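Local coordinates for mannan endo-1,4-beta-mannosidase (Bacillus subtilis, PDB 3CBW), which hydrolyses internal beta-1,4-mannosidic linkages of mannan, galactomannan and glucomannan, and takes part in glucomannan degradation, at residues Q110-L115 with L305-E310; L174-G179 with F273-P278. The protein carries 3 engineered substitutions. One frame throughout, in Å; residues are numbered along the deposited sequence.

Interaction 1 (Q110-L115 with L305-E310)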
loop_
_atom_site.group_PDB
_atom_site.type_symbol
_atom_site.label_atom_id
_atom_site.label_comp_id
_atom_site.label_asym_id
_atom_site.label_seq_id
_atom_site.Cartn_x
_atom_site.Cartn_y
_atom_site.Cartn_z
ATOM N N GLN A 110 -0.658 -7.045 -2.424
ATOM C CA GLN A 110 -0.591 -5.849 -1.591
ATOM C C GLN A 110 -1.895 -5.736 -0.826
ATOM O O GLN A 110 -2.974 -5.907 -1.399
ATOM C CB GLN A 110 -0.386 -4.601 -2.456
ATOM C CG GLN A 110 -0.220 -3.281 -1.693
ATOM C CD GLN A 110 -1.455 -2.375 -1.606
ATOM O OE1 GLN A 110 -1.294 -1.179 -1.351
ATOM N NE2 GLN A 110 -2.666 -2.908 -1.814
ATOM N N ILE A 111 -1.799 -5.421 0.461
ATOM C CA ILE A 111 -2.985 -5.215 1.298
ATOM C C ILE A 111 -2.969 -3.844 1.964
ATOM O O ILE A 111 -1.966 -3.450 2.569
ATOM C CB ILE A 111 -3.104 -6.339 2.372
ATOM C CG1 ILE A 111 -3.333 -7.684 1.670
ATOM C CG2 ILE A 111 -4.224 -6.040 3.373
ATOM C CD1 ILE A 111 -3.224 -8.916 2.560
ATOM N N SER A 112 -4.087 -3.131 1.820
ATOM C CA SER A 112 -4.357 -1.898 2.566
ATOM C C SER A 112 -5.577 -2.100 3.449
ATOM O O SER A 112 -6.228 -3.137 3.382
ATOM C CB SER A 112 -4.583 -0.713 1.617
ATOM O OG SER A 112 -5.702 -0.928 0.765
ATOM N N LEU A 113 -5.863 -1.106 4.287
ATOM C CA LEU A 113 -6.940 -1.215 5.272
ATOM C C LEU A 113 -7.710 0.085 5.437
ATOM O O LEU A 113 -7.206 1.041 6.034
ATOM C CB LEU A 113 -6.372 -1.581 6.643
ATOM C CG LEU A 113 -5.535 -2.862 6.755
ATOM C CD1 LEU A 113 -4.728 -2.903 8.037
ATOM C CD2 LEU A 113 -6.423 -4.089 6.644
ATOM N N HIS A 114 -8.950 0.113 4.961
ATOM C CA HIS A 114 -9.845 1.243 5.266
ATOM C C HIS A 114 -10.529 1.004 6.611
ATOM O O HIS A 114 -11.737 0.767 6.684
ATOM C CB HIS A 114 -10.843 1.470 4.140
ATOM C CG HIS A 114 -10.243 2.180 2.966
ATOM N ND1 HIS A 114 -9.208 1.651 2.224
ATOM C CD2 HIS A 114 -10.515 3.392 2.424
ATOM C CE1 HIS A 114 -8.877 2.502 1.266
ATOM N NE2 HIS A 114 -9.659 3.563 1.362
ATOM N N LEU A 115 -9.746 1.078 7.688
ATOM C CA LEU A 115 -10.193 0.665 9.012
ATOM C C LEU A 115 -11.378 1.458 9.509
ATOM O O LEU A 115 -11.383 2.692 9.443
ATOM C CB LEU A 115 -9.074 0.834 10.033
ATOM C CG LEU A 115 -7.835 -0.051 9.921
ATOM C CD1 LEU A 115 -6.818 0.400 10.978
ATOM C CD2 LEU A 115 -8.213 -1.517 10.114
ATOM N N LEU A 305 0.716 1.541 -8.179
ATOM C CA LEU A 305 -0.520 0.789 -7.982
ATOM C C LEU A 305 -1.674 1.687 -8.376
ATOM O O LEU A 305 -2.044 2.598 -7.633
ATOM C CB LEU A 305 -0.679 0.317 -6.525
ATOM C CG LEU A 305 -1.911 -0.557 -6.253
ATOM C CD1 LEU A 305 -1.527 -2.006 -6.239
ATOM C CD2 LEU A 305 -2.626 -0.189 -4.944
ATOM N N ALA A 306 -2.185 1.477 -9.577
ATOM C CA ALA A 306 -3.309 2.261 -10.049
ATOM C C ALA A 306 -4.579 1.749 -9.410
ATOM O O ALA A 306 -4.735 0.543 -9.197
ATOM C CB ALA A 306 -3.399 2.208 -11.563
ATOM N N TRP A 307 -5.492 2.655 -9.092
ATOM C CA TRP A 307 -6.749 2.219 -8.494
ATOM C C TRP A 307 -7.663 1.575 -9.550
ATOM O O TRP A 307 -7.313 1.499 -10.728
ATOM C CB TRP A 307 -7.425 3.378 -7.760
ATOM C CG TRP A 307 -8.089 2.990 -6.464
ATOM C CD1 TRP A 307 -9.431 3.060 -6.163
ATOM C CD2 TRP A 307 -7.442 2.478 -5.285
ATOM N NE1 TRP A 307 -9.647 2.622 -4.876
ATOM C CE2 TRP A 307 -8.449 2.274 -4.310
ATOM C CE3 TRP A 307 -6.111 2.173 -4.959
ATOM C CZ2 TRP A 307 -8.167 1.782 -3.030
ATOM C CZ3 TRP A 307 -5.839 1.664 -3.681
ATOM C CH2 TRP A 307 -6.866 1.488 -2.736
ATOM N N ASN A 308 -8.800 1.050 -9.113
ATOM C CA ASN A 308 -9.728 0.365 -10.020
ATOM C C ASN A 308 -10.826 1.313 -10.504
ATOM O O ASN A 308 -10.658 2.536 -10.437
ATOM C CB ASN A 308 -10.300 -0.902 -9.361
ATOM C CG ASN A 308 -11.135 -0.607 -8.124
ATOM O OD1 ASN A 308 -11.139 0.504 -7.593
ATOM N ND2 ASN A 308 -11.853 -1.618 -7.654
ATOM N N ASP A 309 -11.935 0.751 -10.989
ATOM C CA ASP A 309 -13.087 1.531 -11.451
ATOM C C ASP A 309 -12.663 2.642 -12.422
ATOM O O ASP A 309 -11.900 2.369 -13.344
ATOM C CB ASP A 309 -13.898 2.044 -10.254
ATOM C CG ASP A 309 -14.425 0.911 -9.374
ATOM O OD1 ASP A 309 -14.513 -0.246 -9.847
ATOM O OD2 ASP A 309 -14.760 1.183 -8.206
ATOM N N GLU A 310 -13.135 3.873 -12.226
ATOM C CA GLU A 310 -12.849 4.955 -13.184
ATOM C C GLU A 310 -11.379 5.405 -13.210
ATOM O O GLU A 310 -10.952 6.092 -14.146
ATOM C CB GLU A 310 -13.791 6.153 -12.977
ATOM C CG GLU A 310 -13.678 6.833 -11.622
ATOM C CD GLU A 310 -14.686 6.312 -10.601
ATOM O OE1 GLU A 310 -15.121 7.122 -9.754
ATOM O OE2 GLU A 310 -15.054 5.113 -10.650
#
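Gln-110 and Leu-305 face each other across the inside of the barrel, with their CA atoms 9.2 Å apart and no backbone hydrogen bond joining the two segments. Strands 72-79 and 41-49 lie between them in the sheet, so the contact is made by side chains alone. Gln-110 holds CG anti to its backbone nitrogen (chi1 -177°), and the chain then bends at chi2. This brings the amide against one methyl of Leu-305. OE1 lies 4.0 Å from Leu-305 CD2, and NE2 is 4.1 Å from the same methyl. The two side chains cross obliquely. OE1 is not left to the methyl, because it also takes a hydrogen bond from Arg-172 NE. The next inward-facing residues meet Trp-307. Its CB does not point straight across, but the six-membered part of the indole reaches over toward strand 108-114. Ser-112 OG lies at the indole edge, near the ring plane, 4.4 Å from Trp-307 CH2. His-114 CE1 comes within 4.4 Å of Trp-307 CZ2, the closest atoms of the two rings. Asp-76 OD2 holds both Ser-112 OG and His-114 ND1, which helps to set the rotation of the imidazole. Phe-46 stacks on the indole, and Trp-311 meets it edge to face. His-114, Trp-307 and Asn-308 probably bind substrate, as in related enzymes. The contact therefore runs from the core of a TIM barrel to the probable substrate-binding site at the C-terminal ends of its strands, the usual site of catalysis in this fold.

Interaction 2 (L174-G179 with F273-P278)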
loop_
_atom_site.group_PDB
_atom_site.type_symbol
_atom_site.label_atom_id
_atom_site.label_comp_id
_atom_site.label_asym_id
_atom_site.label_seq_id
_atom_site.Cartn_x
_atom_site.Cartn_y
_atom_site.Cartn_z
ATOM N N LEU A 174 -2.648 2.423 7.471
ATOM C CA LEU A 174 -2.682 3.806 7.971
ATOM C C LEU A 174 -2.154 4.799 6.945
ATOM O O LEU A 174 -1.374 5.703 7.259
ATOM C CB LEU A 174 -1.907 3.925 9.282
ATOM C CG LEU A 174 -2.315 3.004 10.428
ATOM C CD1 LEU A 174 -1.344 3.195 11.573
ATOM C CD2 LEU A 174 -3.741 3.260 10.885
ATOM N N HIS A 175 -2.631 4.652 5.711
ATOM C CA HIS A 175 -2.162 5.468 4.595
ATOM C C HIS A 175 -2.798 6.860 4.592
ATOM O O HIS A 175 -3.808 7.108 5.265
ATOM C CB HIS A 175 -2.435 4.731 3.282
ATOM C CG HIS A 175 -3.883 4.495 2.997
ATOM N ND1 HIS A 175 -4.704 3.734 3.810
ATOM C CD2 HIS A 175 -4.634 4.861 1.932
ATOM C CE1 HIS A 175 -5.912 3.690 3.272
ATOM N NE2 HIS A 175 -5.893 4.348 2.125
ATOM N N GLU A 176 -2.181 7.775 3.850
ATOM C CA GLU A 176 -2.718 9.134 3.670
ATOM C C GLU A 176 -2.974 9.843 4.996
ATOM O O GLU A 176 -3.947 10.584 5.152
ATOM C CB GLU A 176 -3.970 9.131 2.788
ATOM C CG GLU A 176 -3.671 8.579 1.400
ATOM C CD GLU A 176 -4.893 8.328 0.533
ATOM O OE1 GLU A 176 -6.012 8.780 0.867
ATOM O OE2 GLU A 176 -4.727 7.637 -0.510
ATOM N N MET A 177 -2.074 9.613 5.941
ATOM C CA MET A 177 -2.190 10.135 7.290
ATOM C C MET A 177 -2.004 11.649 7.377
ATOM O O MET A 177 -2.415 12.258 8.367
ATOM C CB MET A 177 -1.204 9.411 8.208
ATOM C CG MET A 177 0.272 9.846 8.097
ATOM S SD MET A 177 1.189 9.701 6.474
ATOM C CE MET A 177 1.167 7.873 6.218
ATOM N N ASN A 178 -1.370 12.246 6.365
ATOM C CA ASN A 178 -1.252 13.702 6.289
ATOM C C ASN A 178 -2.488 14.339 5.664
ATOM O O ASN A 178 -2.588 15.566 5.612
ATOM C CB ASN A 178 0.028 14.128 5.553
ATOM C CG ASN A 178 0.097 13.599 4.137
ATOM O OD1 ASN A 178 -0.417 12.523 3.844
ATOM N ND2 ASN A 178 0.794 14.321 3.263
ATOM N N GLY A 179 -3.419 13.500 5.202
ATOM C CA GLY A 179 -4.734 13.972 4.791
ATOM C C GLY A 179 -5.644 14.108 5.998
ATOM O O GLY A 179 -5.324 13.654 7.103
ATOM N N PHE A 273 4.988 4.690 -6.072
ATOM C CA PHE A 273 3.686 5.351 -6.159
ATOM C C PHE A 273 2.625 4.371 -5.688
ATOM O O PHE A 273 2.154 3.511 -6.436
ATOM C CB PHE A 273 3.415 5.866 -7.577
ATOM C CG PHE A 273 4.130 7.156 -7.864
ATOM C CD1 PHE A 273 3.725 8.326 -7.229
ATOM C CD2 PHE A 273 5.240 7.201 -8.682
ATOM C CE1 PHE A 273 4.393 9.522 -7.429
ATOM C CE2 PHE A 273 5.909 8.411 -8.901
ATOM C CZ PHE A 273 5.485 9.563 -8.258
ATOM N N THR A 274 2.335 4.457 -4.398
ATOM C CA THR A 274 1.590 3.433 -3.690
ATOM C C THR A 274 0.097 3.434 -4.010
ATOM O O THR A 274 -0.573 2.435 -3.767
ATOM C CB THR A 274 1.868 3.548 -2.190
ATOM O OG1 THR A 274 1.788 4.921 -1.801
ATOM C CG2 THR A 274 3.266 3.041 -1.879
ATOM N N GLU A 275 -0.408 4.550 -4.540
ATOM C CA GLU A 275 -1.719 4.658 -5.209
ATOM C C GLU A 275 -1.565 5.689 -6.294
ATOM O O GLU A 275 -0.855 6.690 -6.126
ATOM C CB GLU A 275 -2.825 5.162 -4.297
ATOM C CG GLU A 275 -3.277 4.178 -3.296
ATOM C CD GLU A 275 -4.614 4.527 -2.626
ATOM O OE1 GLU A 275 -5.448 5.286 -3.165
ATOM O OE2 GLU A 275 -4.835 4.027 -1.529
ATOM N N VAL A 276 -2.212 5.464 -7.425
ATOM C CA VAL A 276 -2.232 6.468 -8.488
ATOM C C VAL A 276 -3.582 6.452 -9.177
ATOM O O VAL A 276 -4.214 5.408 -9.317
ATOM C CB VAL A 276 -1.069 6.287 -9.533
ATOM C CG1 VAL A 276 -1.073 4.941 -10.155
ATOM C CG2 VAL A 276 -1.140 7.329 -10.648
ATOM N N GLY A 277 -4.021 7.625 -9.598
ATOM C CA GLY A 277 -5.120 7.709 -10.534
ATOM C C GLY A 277 -5.442 9.140 -10.873
ATOM O O GLY A 277 -4.886 10.078 -10.293
ATOM N N PRO A 278 -6.355 9.322 -11.833
ATOM C CA PRO A 278 -6.831 10.648 -12.176
ATOM C C PRO A 278 -7.536 11.334 -11.014
ATOM O O PRO A 278 -8.298 10.702 -10.273
ATOM C CB PRO A 278 -7.811 10.392 -13.330
ATOM C CG PRO A 278 -8.099 8.956 -13.318
ATOM C CD PRO A 278 -6.947 8.267 -12.672
HETATM O O HOH W 1 -7.169 4.532 -0.358
HETATM O O HOH W 2 -7.189 6.946 -1.880
#
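Glu-275, where the chain turns a corner, reaches toward His-175 and Glu-176, and all three side chains are buried. From CB the chain runs out extended through CG (chi2 -165°), and neither carbon makes a close contact with 174-179. CD comes within 3.8 Å of Glu-176 OE2. The tip does most of the work. OE1 lies 3.6 Å from Glu-176 OE2 without a direct hydrogen bond. Instead, water 2 donates to both oxygens, and Tyr-251 OH also bonds to OE1. OE2 lies 3.6 Å from His-175 CD2, with the carboxylate turned 41° from the imidazole plane. Water 1 donates to OE2 at 2.7 Å and is hydrogen-bonded to His-175 NE2. Arg-172 NH2 adds a salt bridge to OE2, so both oxygens are held. The Glu-176 carboxylate has its own support, with OE1 bonded to Trp-181 NE1. As in related enzymes, Glu-275 is probably the nucleophile and Glu-176 the proton donor, and His-175 probably helps to hold the nucleophile in position. The closeness of the two carboxylates is consistent with the retaining mechanism of family 26. Segment 174-179 follows strand 169-172, with Leu-174 and Met-177 packed on helix 194-214. Segment 273-278 belongs to strand 271-278, between strands 245-252 and 301-306.

From the N terminus the chain passes 110-115, then 174-179, 273-278 and finally 305-310. Interaction 2 closes a loop of 93 residues, nested inside the 189-residue loop closed by interaction 1. Interaction 1 ties strand 108-114 to strand 301-306. Interaction 2 ties the loop after strand 169-172 to strand 271-278. The two contacts meet where strands 271-278 and 301-306 run side by side. There Leu-305 N and O probably bond to Phe-273 O and Val-276 N. At the active site, Trp-307 CZ3 packs 3.3 Å from Glu-275 CD, so the indole, which probably binds substrate, adjoins the probable nucleophile.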